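Local coordinates for protein PpBBE-like 1 D396N (Physcomitrella patens subsp. patens, PDB 6EO5) that oxidises cellobiose as a berberine bridge enzyme-like flavoprotein that holds its FAD bicovalently, at residues Gly80-Tyr83 with Glu84-Leu88; Asp192-Phe195 with Ala196-Ala200; Gly380-Phe384 with Ile385-Ser389; Lys455-Pro458 with Gln459-Asn463; Phe462-Pro465 with Gln466-Pro469. All blocks are in the same frame, centred on the assembly; numbering follows the deposited sequence.

Contact 1. Residues Gly80-Tyr83 with Glu84-Leu88; sequences GHSY and EDYSL. With FAD (flavin-adenine dinucleotide), chain C.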
# COMPACT_ATOMS: atom_id res chain seq x y z
N GLY A 80 -5.66 0.33 -8.95
CA GLY A 80 -5.14 1.48 -9.67
C GLY A 80 -4.62 2.62 -8.83
O GLY A 80 -4.70 3.78 -9.25
N HIS A 81 -4.07 2.34 -7.65
CA HIS A 81 -3.57 3.38 -6.76
C HIS A 81 -2.07 3.65 -6.90
O HIS A 81 -1.53 4.44 -6.12
CB HIS A 81 -3.90 3.04 -5.30
CG HIS A 81 -5.25 3.54 -4.88
ND1 HIS A 81 -5.42 4.70 -4.15
CD2 HIS A 81 -6.48 3.06 -5.13
CE1 HIS A 81 -6.72 4.91 -3.99
NE2 HIS A 81 -7.38 3.93 -4.57
N SER A 82 -1.40 3.05 -7.89
CA SER A 82 0.06 3.13 -7.98
C SER A 82 0.53 4.57 -8.06
O SER A 82 0.12 5.32 -8.96
CB SER A 82 0.57 2.36 -9.19
OG SER A 82 1.87 2.78 -9.54
N TYR A 83 1.42 4.95 -7.14
CA TYR A 83 1.85 6.35 -7.06
C TYR A 83 2.58 6.81 -8.31
O TYR A 83 2.68 8.01 -8.54
CB TYR A 83 2.73 6.57 -5.83
CG TYR A 83 1.98 6.58 -4.51
CD1 TYR A 83 0.59 6.41 -4.46
CD2 TYR A 83 2.65 6.78 -3.31
CE1 TYR A 83 -0.09 6.42 -3.27
CE2 TYR A 83 1.98 6.80 -2.12
CZ TYR A 83 0.62 6.62 -2.10
OH TYR A 83 -0.03 6.64 -0.89
N GLU A 84 3.09 5.87 -9.11
CA GLU A 84 3.78 6.19 -10.35
C GLU A 84 3.02 5.71 -11.58
O GLU A 84 3.59 5.63 -12.66
CB GLU A 84 5.18 5.58 -10.33
CG GLU A 84 6.11 6.15 -9.27
CD GLU A 84 6.69 7.50 -9.67
OE1 GLU A 84 5.99 8.28 -10.34
OE2 GLU A 84 7.85 7.78 -9.30
N ASP A 85 1.73 5.39 -11.43
CA ASP A 85 0.89 4.96 -12.55
C ASP A 85 1.43 3.70 -13.22
O ASP A 85 1.24 3.50 -14.42
CB ASP A 85 0.72 6.08 -13.57
CG ASP A 85 -0.13 7.19 -13.03
OD1 ASP A 85 -1.19 6.89 -12.44
OD2 ASP A 85 0.25 8.37 -13.15
N TYR A 86 2.05 2.82 -12.44
CA TYR A 86 2.63 1.61 -13.00
C TYR A 86 1.59 0.58 -13.43
O TYR A 86 1.92 -0.35 -14.16
CB TYR A 86 3.59 0.97 -12.00
CG TYR A 86 4.92 1.69 -11.82
CD1 TYR A 86 5.41 2.56 -12.81
CD2 TYR A 86 5.68 1.51 -10.68
CE1 TYR A 86 6.64 3.21 -12.64
CE2 TYR A 86 6.89 2.15 -10.50
CZ TYR A 86 7.38 2.99 -11.48
OH TYR A 86 8.59 3.62 -11.29
N SER A 87 0.34 0.70 -12.96
CA SER A 87 -0.69 -0.21 -13.44
C SER A 87 -1.35 0.31 -14.72
O SER A 87 -2.26 -0.35 -15.24
CB SER A 87 -1.73 -0.47 -12.35
OG SER A 87 -2.29 0.74 -11.87
N LEU A 88 -0.93 1.47 -15.22
CA LEU A 88 -1.13 1.82 -16.62
C LEU A 88 0.06 1.41 -17.46
O LEU A 88 0.03 1.60 -18.68
CB LEU A 88 -1.40 3.32 -16.78
CG LEU A 88 -2.76 3.74 -16.20
CD1 LEU A 88 -2.95 5.23 -16.26
CD2 LEU A 88 -3.92 3.01 -16.87
PA FAD C . -2.37 -0.85 -8.64
O1A FAD C . -1.93 0.46 -9.28
O2A FAD C . -3.50 -1.49 -9.41
O5B FAD C . -1.16 -1.90 -8.42
C5B FAD C . 0.12 -1.48 -7.99
C4B FAD C . 1.20 -2.41 -8.53
O4B FAD C . 0.87 -3.76 -8.27
C3B FAD C . 1.35 -2.29 -10.04
O3B FAD C . 2.70 -2.54 -10.37
C2B FAD C . 0.50 -3.42 -10.55
O2B FAD C . 0.90 -3.84 -11.83
C1B FAD C . 0.71 -4.48 -9.48
N9A FAD C . -0.45 -5.40 -9.45
C8A FAD C . -1.78 -5.04 -9.34
N7A FAD C . -2.53 -6.16 -9.38
C5A FAD C . -1.72 -7.22 -9.53
C6A FAD C . -1.97 -8.58 -9.64
N6A FAD C . -3.22 -9.02 -9.60
N1A FAD C . -0.92 -9.46 -9.78
C2A FAD C . 0.37 -8.98 -9.83
N3A FAD C . 0.62 -7.63 -9.73
C4A FAD C . -0.41 -6.76 -9.58
N1 FAD C . -0.49 1.88 1.55
C2 FAD C . -0.48 1.28 2.82
O2 FAD C . 0.34 0.39 3.14
N3 FAD C . -1.41 1.69 3.76
C4 FAD C . -2.34 2.67 3.45
O4 FAD C . -3.16 3.00 4.30
C4X FAD C . -2.35 3.26 2.20
N5 FAD C . -3.31 4.20 1.89
C5X FAD C . -3.53 4.55 0.57
C6 FAD C . -4.59 5.39 0.25
C7 FAD C . -4.94 5.68 -1.07
C7M FAD C . -6.11 6.59 -1.38
C8 FAD C . -4.11 5.19 -2.10
C8M FAD C . -4.35 5.56 -3.56
C9 FAD C . -2.99 4.41 -1.76
C9A FAD C . -2.69 4.06 -0.43
N10 FAD C . -1.56 3.32 -0.06
C10 FAD C . -1.45 2.83 1.23
C1' FAD C . -0.59 2.80 -1.07
C2' FAD C . -1.07 1.44 -1.56
O2' FAD C . -0.78 0.40 -0.65
C3' FAD C . -0.40 1.14 -2.88
O3' FAD C . -0.76 2.18 -3.75
C4' FAD C . -0.84 -0.23 -3.39
O4' FAD C . 0.22 -0.80 -4.14
C5' FAD C . -2.12 -0.10 -4.23
O5' FAD C . -2.51 -1.32 -4.84
P FAD C . -3.58 -1.26 -6.04
O1P FAD C . -3.96 -2.66 -6.45
O2P FAD C . -4.78 -0.40 -5.74
O3P FAD C . -2.79 -0.40 -7.16
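A chi1 of 160° turns S82 OG away from its backbone N and toward the amides of residues 84 to 86, where it meets Y86. The torsion of S87 (chi1 56°) sets its OG between backbone N and carbonyl carbon, facing the FAD pyrophosphate. S82 OG accepts Y86 N at 2.9 Å in a fairly straight bond and takes a weak second one from E84 N at 3.3 Å. S82 to D85 is a type I beta turn, closed by D85 N to S82 O at 2.9 Å. Within the turn, E84 CB lies 3.5 Å above the plane of the Y86 ring, over its centre, while the E84 carboxylate goes to the backbone N of R434 and to R43 and K332. A smaller alanine here would probably leave Y86 N without its acceptor and free the far arm of the turn to shift.

That arm matters because the cofactor is gripped from both halves. FAD O1A receives S82 N at 3.0 Å and S87 OG at 2.6 Å, G80 N bonds O2A, and H81 N reaches the bridging O3P at 3.1 Å. H81 ND1 is joined to flavin C8M by a bond of 1.5 Å; T144 binds its NE2. Backbone amides cradling a pyrophosphate, beside a histidine tethering the 8-methyl carbon of the flavin, are characteristic of the FAD-binding domain of covalent flavoproteins of the vanillyl-alcohol oxidase family.

Contact 2. Residues Asp192-Phe195 with Ala196-Ala200; sequences DLYF and AIRGA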
# COMPACT_ATOMS: atom_id res chain seq x y z
N ASP A 192 10.21 -20.29 -3.48
CA ASP A 192 10.92 -19.12 -4.00
C ASP A 192 9.95 -18.05 -4.49
O ASP A 192 10.05 -16.88 -4.12
CB ASP A 192 11.88 -19.55 -5.13
CG ASP A 192 11.20 -20.41 -6.22
OD1 ASP A 192 10.24 -21.15 -5.91
OD2 ASP A 192 11.63 -20.35 -7.38
N LEU A 193 8.98 -18.45 -5.32
CA LEU A 193 7.93 -17.54 -5.75
C LEU A 193 7.15 -17.01 -4.56
O LEU A 193 6.73 -15.84 -4.54
CB LEU A 193 7.02 -18.26 -6.74
CG LEU A 193 6.00 -17.43 -7.49
CD1 LEU A 193 6.70 -16.35 -8.28
CD2 LEU A 193 5.22 -18.33 -8.41
N TYR A 194 6.95 -17.85 -3.54
CA TYR A 194 6.20 -17.42 -2.36
C TYR A 194 6.97 -16.36 -1.58
O TYR A 194 6.38 -15.40 -1.09
CB TYR A 194 5.87 -18.64 -1.49
CG TYR A 194 5.05 -18.36 -0.25
CD1 TYR A 194 3.79 -17.77 -0.34
CD2 TYR A 194 5.52 -18.71 1.01
CE1 TYR A 194 3.03 -17.52 0.81
CE2 TYR A 194 4.77 -18.47 2.16
CZ TYR A 194 3.53 -17.88 2.05
OH TYR A 194 2.82 -17.64 3.20
N PHE A 195 8.29 -16.52 -1.48
CA PHE A 195 9.13 -15.47 -0.89
C PHE A 195 9.01 -14.16 -1.67
O PHE A 195 8.85 -13.08 -1.07
CB PHE A 195 10.57 -15.97 -0.85
CG PHE A 195 11.56 -14.95 -0.41
CD1 PHE A 195 12.11 -14.04 -1.31
CD2 PHE A 195 12.02 -14.95 0.90
CE1 PHE A 195 13.05 -13.11 -0.91
CE2 PHE A 195 12.96 -14.02 1.31
CZ PHE A 195 13.47 -13.10 0.40
N ALA A 196 9.09 -14.23 -2.99
CA ALA A 196 9.14 -13.02 -3.80
C ALA A 196 7.85 -12.21 -3.70
O ALA A 196 7.89 -10.97 -3.66
CB ALA A 196 9.43 -13.37 -5.26
N ILE A 197 6.68 -12.87 -3.68
CA ILE A 197 5.43 -12.13 -3.80
C ILE A 197 5.05 -11.44 -2.49
O ILE A 197 4.23 -10.52 -2.50
CB ILE A 197 4.27 -13.02 -4.31
CG1 ILE A 197 3.92 -14.11 -3.30
CG2 ILE A 197 4.58 -13.64 -5.66
CD1 ILE A 197 2.79 -13.71 -2.33
N ARG A 198 5.64 -11.86 -1.37
CA ARG A 198 5.44 -11.20 -0.07
C ARG A 198 6.39 -10.00 0.06
O ARG A 198 7.32 -9.98 0.87
CB ARG A 198 5.66 -12.20 1.06
CG ARG A 198 4.49 -13.14 1.28
CD ARG A 198 4.93 -14.60 1.37
NE ARG A 198 5.27 -15.05 2.71
CZ ARG A 198 6.37 -15.73 3.02
NH1 ARG A 198 7.25 -16.05 2.07
NH2 ARG A 198 6.59 -16.11 4.27
N GLY A 199 6.11 -8.96 -0.74
CA GLY A 199 6.94 -7.78 -0.71
C GLY A 199 7.41 -7.26 -2.07
O GLY A 199 7.65 -6.06 -2.24
N ALA A 200 7.55 -8.16 -3.06
CA ALA A 200 7.97 -7.75 -4.39
C ALA A 200 7.07 -8.32 -5.48
O ALA A 200 7.51 -8.46 -6.62
CB ALA A 200 9.43 -8.14 -4.65
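Between D192 and A196, and again between L193 and I197, the backbone makes regular alpha-helical bonds, A196 N to D192 O at 3.0 Å and I197 N to L193 O at 3.1 Å, after which the chain tightens at R198, the centre of an inverse gamma turn.

The side chains show how one turn of helix can pair an aromatic ring with a cation. Y194 has CG anti to its backbone N (chi1 -178°), which sends its ring out from the helix, where R198 can reach it; R198, bent at both chi2 and chi3, folds back over one face of it. The guanidinium lies flat on the ring with centres 3.8 Å apart and planes 7° from parallel. Its CZ sits off-centre, so the cation-pi contact is displaced toward CE2; CD also lies over this face, in a CH-pi contact 3.6 Å from the ring centroid. The same guanidinium turns its edge to the backbone: NH1 gives a weak but nearly straight bond to Y194 O at 3.3 Å. Ring face and carbonyl together therefore restrict its rotation. Y194 OH is hydrogen-bonded to I170 O, which anchors the far end of the ring.

On another flank L193 CD1 and I197 CG2 approach to 4.3 Å, both side chains packing on strand 170-176, while L193 and A196 also meet helix 446-456. Helix 191-200 is thus wedged between sheet and helix, and its Y194-R198 pair is a textbook i, i+4 aromatic-arginine stack.

Contact 3. Residues Gly380-Phe384 with Ile385-Ser389; sequences GETAF and IHRNS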
# COMPACT_ATOMS: atom_id res chain seq x y z
N GLY A 380 14.84 -12.23 6.63
CA GLY A 380 15.31 -13.21 5.69
C GLY A 380 14.27 -14.19 5.18
O GLY A 380 14.61 -15.06 4.38
N GLU A 381 13.02 -14.06 5.61
CA GLU A 381 11.98 -14.99 5.19
C GLU A 381 10.92 -14.37 4.30
O GLU A 381 10.04 -15.09 3.82
CB GLU A 381 11.29 -15.62 6.41
CG GLU A 381 12.18 -16.58 7.16
CD GLU A 381 11.58 -17.04 8.47
OE1 GLU A 381 10.45 -16.60 8.79
OE2 GLU A 381 12.25 -17.83 9.17
N THR A 382 10.96 -13.06 4.07
CA THR A 382 10.07 -12.43 3.10
C THR A 382 10.85 -11.43 2.27
O THR A 382 11.92 -10.95 2.66
CB THR A 382 8.86 -11.73 3.75
OG1 THR A 382 9.30 -10.59 4.50
CG2 THR A 382 8.09 -12.69 4.67
N ALA A 383 10.30 -11.13 1.09
CA ALA A 383 10.84 -10.06 0.27
C ALA A 383 10.70 -8.69 0.93
O ALA A 383 11.35 -7.74 0.49
CB ALA A 383 10.15 -10.06 -1.09
N PHE A 384 9.88 -8.57 1.97
CA PHE A 384 9.73 -7.31 2.70
C PHE A 384 10.77 -7.25 3.81
O PHE A 384 10.74 -8.07 4.74
CB PHE A 384 8.31 -7.16 3.26
CG PHE A 384 8.01 -5.79 3.77
CD1 PHE A 384 8.33 -5.43 5.07
CD2 PHE A 384 7.42 -4.84 2.94
CE1 PHE A 384 8.07 -4.15 5.55
CE2 PHE A 384 7.15 -3.56 3.40
CZ PHE A 384 7.47 -3.22 4.72
N ILE A 385 11.68 -6.28 3.72
CA ILE A 385 12.87 -6.25 4.56
C ILE A 385 12.78 -5.27 5.72
O ILE A 385 13.57 -5.37 6.67
CB ILE A 385 14.14 -5.93 3.72
CG1 ILE A 385 14.08 -4.50 3.18
CG2 ILE A 385 14.31 -6.94 2.58
CD1 ILE A 385 15.41 -4.01 2.58
N HIS A 386 11.84 -4.33 5.69
CA HIS A 386 11.82 -3.21 6.62
C HIS A 386 11.24 -3.66 7.95
O HIS A 386 10.09 -3.38 8.31
CB HIS A 386 11.05 -2.05 6.01
CG HIS A 386 11.35 -1.85 4.56
ND1 HIS A 386 12.57 -1.42 4.10
CD2 HIS A 386 10.59 -2.08 3.46
CE1 HIS A 386 12.55 -1.37 2.78
NE2 HIS A 386 11.36 -1.77 2.37
N ARG A 387 12.06 -4.38 8.71
CA ARG A 387 11.63 -5.05 9.93
C ARG A 387 12.29 -4.47 11.17
O ARG A 387 12.24 -5.10 12.24
CB ARG A 387 11.91 -6.54 9.84
CG ARG A 387 11.36 -7.19 8.59
CD ARG A 387 9.86 -7.30 8.67
NE ARG A 387 9.33 -8.14 7.61
CZ ARG A 387 8.03 -8.44 7.49
NH1 ARG A 387 7.18 -7.96 8.39
NH2 ARG A 387 7.60 -9.21 6.50
N ASN A 388 12.94 -3.29 11.07
CA ASN A 388 13.71 -2.76 12.18
C ASN A 388 13.63 -1.24 12.31
O ASN A 388 14.54 -0.62 12.89
CB ASN A 388 15.18 -3.19 12.07
CG ASN A 388 15.89 -3.21 13.41
OD1 ASN A 388 15.35 -3.72 14.40
ND2 ASN A 388 17.09 -2.67 13.45
N SER A 389 12.57 -0.63 11.80
CA SER A 389 12.39 0.81 11.87
C SER A 389 11.45 1.18 13.00
O SER A 389 10.67 0.36 13.49
CB SER A 389 11.81 1.34 10.56
OG SER A 389 10.46 0.91 10.48
O HOH W 1 11.41 -5.22 0.97
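In the loop linking strands 361-367 and 391-398, F384 and H386 form a T-shaped pair around an inverse gamma turn centred on H386. The edge of the imidazole points at the face of the phenyl ring, with planes at 89° and centroids 4.9 Å apart; CD2 makes the approach, 3.6 Å from F384 CZ. Having CG anti to the backbone N (chi1 -168°) turns the F384 ring toward CB and CD2 of H386. H386 NE2 goes on to Q429, and its ring stacks on Y337.

The two strands are neighbours in the seven-stranded antiparallel sheet which, in this family, probably backs the substrate side of the flavin, and R387 ties their connection together. Its NH2 gives T382 OG1 a straight bond of 3.0 Å lying in the guanidinium plane. NE reaches F384 O at 3.2 Å from above the carbonyl plane, and one guanidinium face rests over F384 CD1. NH2 also forms a salt bridge with D168. With an alanine here, T382 OG1 and F384 O would lose these donors, and D168 would probably be left without its cationic mate. At the backbone kink, one water bridges A383 O, at 2.6 Å, and I385 N, at 3.0 Å.

Contact 4. Residues Lys455-Pro458 with Gln459-Asn463; sequences KWDP and QNVFN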
# COMPACT_ATOMS: atom_id res chain seq x y z
N LYS A 455 14.31 -17.20 -13.18
CA LYS A 455 13.65 -18.50 -13.24
C LYS A 455 12.24 -18.40 -13.79
O LYS A 455 11.82 -19.24 -14.59
CB LYS A 455 13.65 -19.13 -11.85
CG LYS A 455 12.77 -20.33 -11.69
CD LYS A 455 13.04 -21.00 -10.35
CE LYS A 455 12.06 -22.12 -10.08
NZ LYS A 455 12.53 -22.90 -8.91
N TRP A 456 11.48 -17.37 -13.40
CA TRP A 456 10.05 -17.37 -13.67
C TRP A 456 9.63 -16.48 -14.83
O TRP A 456 8.47 -16.54 -15.25
CB TRP A 456 9.27 -16.96 -12.41
CG TRP A 456 9.26 -18.02 -11.35
CD1 TRP A 456 10.09 -18.11 -10.27
CD2 TRP A 456 8.39 -19.15 -11.28
NE1 TRP A 456 9.79 -19.22 -9.53
CE2 TRP A 456 8.74 -19.88 -10.12
CE3 TRP A 456 7.34 -19.62 -12.08
CZ2 TRP A 456 8.08 -21.05 -9.74
CZ3 TRP A 456 6.68 -20.79 -11.70
CH2 TRP A 456 7.05 -21.49 -10.54
N ASP A 457 10.52 -15.65 -15.37
CA ASP A 457 10.21 -14.81 -16.53
C ASP A 457 11.51 -14.46 -17.24
O ASP A 457 11.94 -13.29 -17.28
CB ASP A 457 9.44 -13.56 -16.10
CG ASP A 457 9.03 -12.67 -17.28
OD1 ASP A 457 9.06 -13.12 -18.44
OD2 ASP A 457 8.66 -11.49 -17.03
N PRO A 458 12.18 -15.46 -17.83
CA PRO A 458 13.49 -15.19 -18.44
C PRO A 458 13.43 -14.23 -19.61
O PRO A 458 14.42 -13.54 -19.89
CB PRO A 458 13.97 -16.59 -18.86
CG PRO A 458 13.11 -17.56 -18.13
CD PRO A 458 11.79 -16.86 -17.98
N GLN A 459 12.28 -14.16 -20.30
CA GLN A 459 12.06 -13.24 -21.40
C GLN A 459 11.63 -11.85 -20.95
O GLN A 459 11.39 -10.99 -21.82
CB GLN A 459 11.00 -13.77 -22.37
CG GLN A 459 11.15 -15.22 -22.77
CD GLN A 459 12.57 -15.57 -23.13
OE1 GLN A 459 13.25 -14.82 -23.85
NE2 GLN A 459 13.05 -16.71 -22.63
N ASN A 460 11.48 -11.61 -19.65
CA ASN A 460 11.07 -10.31 -19.12
C ASN A 460 9.74 -9.87 -19.74
O ASN A 460 9.56 -8.71 -20.12
CB ASN A 460 12.16 -9.26 -19.36
CG ASN A 460 12.02 -8.05 -18.45
OD1 ASN A 460 11.56 -8.15 -17.31
ND2 ASN A 460 12.42 -6.89 -18.96
N VAL A 461 8.80 -10.81 -19.83
CA VAL A 461 7.47 -10.51 -20.36
C VAL A 461 6.80 -9.42 -19.53
O VAL A 461 6.21 -8.48 -20.06
CB VAL A 461 6.60 -11.78 -20.38
CG1 VAL A 461 5.21 -11.45 -20.89
CG2 VAL A 461 7.25 -12.86 -21.21
N PHE A 462 6.88 -9.56 -18.20
CA PHE A 462 6.26 -8.65 -17.24
C PHE A 462 7.32 -7.66 -16.74
O PHE A 462 8.19 -8.04 -15.95
CB PHE A 462 5.66 -9.42 -16.07
CG PHE A 462 4.59 -10.40 -16.45
CD1 PHE A 462 3.38 -9.97 -16.97
CD2 PHE A 462 4.75 -11.76 -16.21
CE1 PHE A 462 2.37 -10.87 -17.30
CE2 PHE A 462 3.75 -12.67 -16.54
CZ PHE A 462 2.56 -12.22 -17.07
N ASN A 463 7.22 -6.40 -17.16
CA ASN A 463 8.16 -5.38 -16.71
C ASN A 463 7.48 -4.02 -16.59
O ASN A 463 6.42 -3.77 -17.18
CB ASN A 463 9.38 -5.28 -17.65
CG ASN A 463 8.98 -4.88 -19.06
OD1 ASN A 463 8.62 -3.73 -19.33
ND2 ASN A 463 9.02 -5.84 -19.97
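The carboxylate of D457 catches two successive backbone amides, those of V461 and F462, where the chain leaves helix 446-456 through a type I beta turn from D457 to N460. OD1 takes V461 N at 2.7 Å on its syn lone pair. OD2 takes F462 N at 2.9 Å, also from the syn side though somewhat out of the carboxylate plane. CG anti to the backbone N (chi1 -178°) carries the carboxylate along the turn toward these amides, and the two bonds hold it against rotation. The turn itself is closed by N460 N to D457 O at 2.9 Å. One side chain thus serves the part of the chain just beyond the turn that its own carbonyl closes.

The side chains of V461 and F462 lie beside the acid, the first by OD1 and the second by OD2. V461 and F462 carry this anchorage inward, packing on I74 of strand 74-77 and on helix 57-70. At the outer corner, Q459 bends at chi2 and brings NE2 to 3.9 Å from P458 CB.

Further out, K453 makes a salt bridge with D457 OD2, which would probably favour the charged form of the acid, and also bonds F462 O. The last stitch is amide to backbone: N463 ND2, with its acceptor in the amide plane, bonds N460 O at 2.9 Å.

Contact 5. Residues Phe462-Pro465 with Gln466-Pro469; sequences FNFP and QSIP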
# COMPACT_ATOMS: atom_id res chain seq x y z
N PHE A 462 6.88 -9.56 -18.20
CA PHE A 462 6.26 -8.65 -17.24
C PHE A 462 7.32 -7.66 -16.74
O PHE A 462 8.19 -8.04 -15.95
CB PHE A 462 5.66 -9.42 -16.07
CG PHE A 462 4.59 -10.40 -16.45
CD1 PHE A 462 3.38 -9.97 -16.97
CD2 PHE A 462 4.75 -11.76 -16.21
CE1 PHE A 462 2.37 -10.87 -17.30
CE2 PHE A 462 3.75 -12.67 -16.54
CZ PHE A 462 2.56 -12.22 -17.07
N ASN A 463 7.22 -6.40 -17.16
CA ASN A 463 8.16 -5.38 -16.71
C ASN A 463 7.48 -4.02 -16.59
O ASN A 463 6.42 -3.77 -17.18
CB ASN A 463 9.38 -5.28 -17.65
CG ASN A 463 8.98 -4.88 -19.06
OD1 ASN A 463 8.62 -3.73 -19.33
ND2 ASN A 463 9.02 -5.84 -19.97
N PHE A 464 8.11 -3.15 -15.81
CA PHE A 464 7.77 -1.74 -15.70
C PHE A 464 9.02 -1.03 -15.20
O PHE A 464 10.01 -1.69 -14.87
CB PHE A 464 6.56 -1.52 -14.77
CG PHE A 464 6.78 -2.00 -13.35
CD1 PHE A 464 6.74 -3.35 -13.05
CD2 PHE A 464 6.98 -1.10 -12.32
CE1 PHE A 464 6.94 -3.80 -11.76
CE2 PHE A 464 7.17 -1.54 -11.03
CZ PHE A 464 7.16 -2.88 -10.75
N PRO A 465 9.04 0.34 -15.17
CA PRO A 465 10.29 1.02 -14.80
C PRO A 465 10.98 0.51 -13.54
O PRO A 465 12.19 0.71 -13.40
CB PRO A 465 9.86 2.48 -14.64
CG PRO A 465 8.81 2.63 -15.64
CD PRO A 465 8.05 1.31 -15.67
N GLN A 466 10.28 -0.17 -12.62
CA GLN A 466 10.92 -0.70 -11.42
C GLN A 466 10.55 -2.15 -11.17
O GLN A 466 10.36 -2.58 -10.03
CB GLN A 466 10.61 0.17 -10.21
CG GLN A 466 11.56 1.36 -10.07
CD GLN A 466 11.02 2.44 -9.15
OE1 GLN A 466 9.93 2.97 -9.37
NE2 GLN A 466 11.79 2.76 -8.11
N SER A 467 10.47 -2.95 -12.23
CA SER A 467 10.33 -4.39 -12.07
C SER A 467 11.66 -5.02 -11.65
O SER A 467 12.74 -4.45 -11.84
CB SER A 467 9.84 -5.03 -13.37
OG SER A 467 10.57 -4.58 -14.51
N ILE A 468 11.58 -6.20 -11.04
CA ILE A 468 12.82 -6.88 -10.67
C ILE A 468 13.63 -7.17 -11.93
O ILE A 468 13.06 -7.66 -12.93
CB ILE A 468 12.51 -8.17 -9.88
CG1 ILE A 468 11.61 -7.87 -8.67
CG2 ILE A 468 13.79 -8.82 -9.39
CD1 ILE A 468 12.21 -6.92 -7.62
N PRO A 469 14.91 -6.83 -11.98
CA PRO A 469 15.69 -7.01 -13.20
C PRO A 469 16.17 -8.45 -13.37
O PRO A 469 16.08 -9.28 -12.47
CB PRO A 469 16.87 -6.06 -13.00
CG PRO A 469 17.04 -6.00 -11.53
CD PRO A 469 15.66 -6.09 -10.94
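One face of the F464 ring is covered by the backbone of Q466 and S467, which folds back over it in a beta turn from F464 to S467. S467 N stands 3.5 Å above the ring plane over its centre, and Q466 C sits nearer the rim; at the CD1 side S467 CB closes to 3.5 Å. The ring also meets that of Y86, with planes at about 55°. Its chi1 of 60° sets CG between backbone N and carbonyl carbon, and thereby tucks the phenyl group against the turn it begins.

F464 O is the polar focus. S467 N donates to it at 3.0 Å, whereas S467 OG donates at 3.0 Å in the carbonyl plane, on a lone pair. Two bonds from one residue thus fix the serine and the carbonyl together. Q466 extends beyond CG, and its amide is divided between Y86 OH, which OE1 binds, and D433 O, which NE2 binds. Beyond the turn, I468 packs on helix 446-456, so this C-terminal loop runs from the cofactor side to that helix. Alongside its bond to F464 O, S467 OG lies 3.4 Å from N463 CB.

The five local contacts are linked one to the next, leading away from the FAD. Contact 1 holds the cofactor directly and meets contact 5, whose F464 CD2 lies 3.3 Å from Y86 CD2, and the F464 side chain is itself about 4 Å from FAD. Contact 5 overlaps contact 4 at F462 and N463, their centres 9 Å apart. Contact 4 reaches helix 191-200 of contact 2 through the salt bridge K455 NZ to D192 OD2, 3.1 Å long. Contact 2 joins contact 3 by a probable hydrogen bond of A383 N to F195 O at 3.3 Å. Contacts 1 and 3, with centres 23 Å apart, do not touch; the F384 side chain still comes within about 8 Å of FAD.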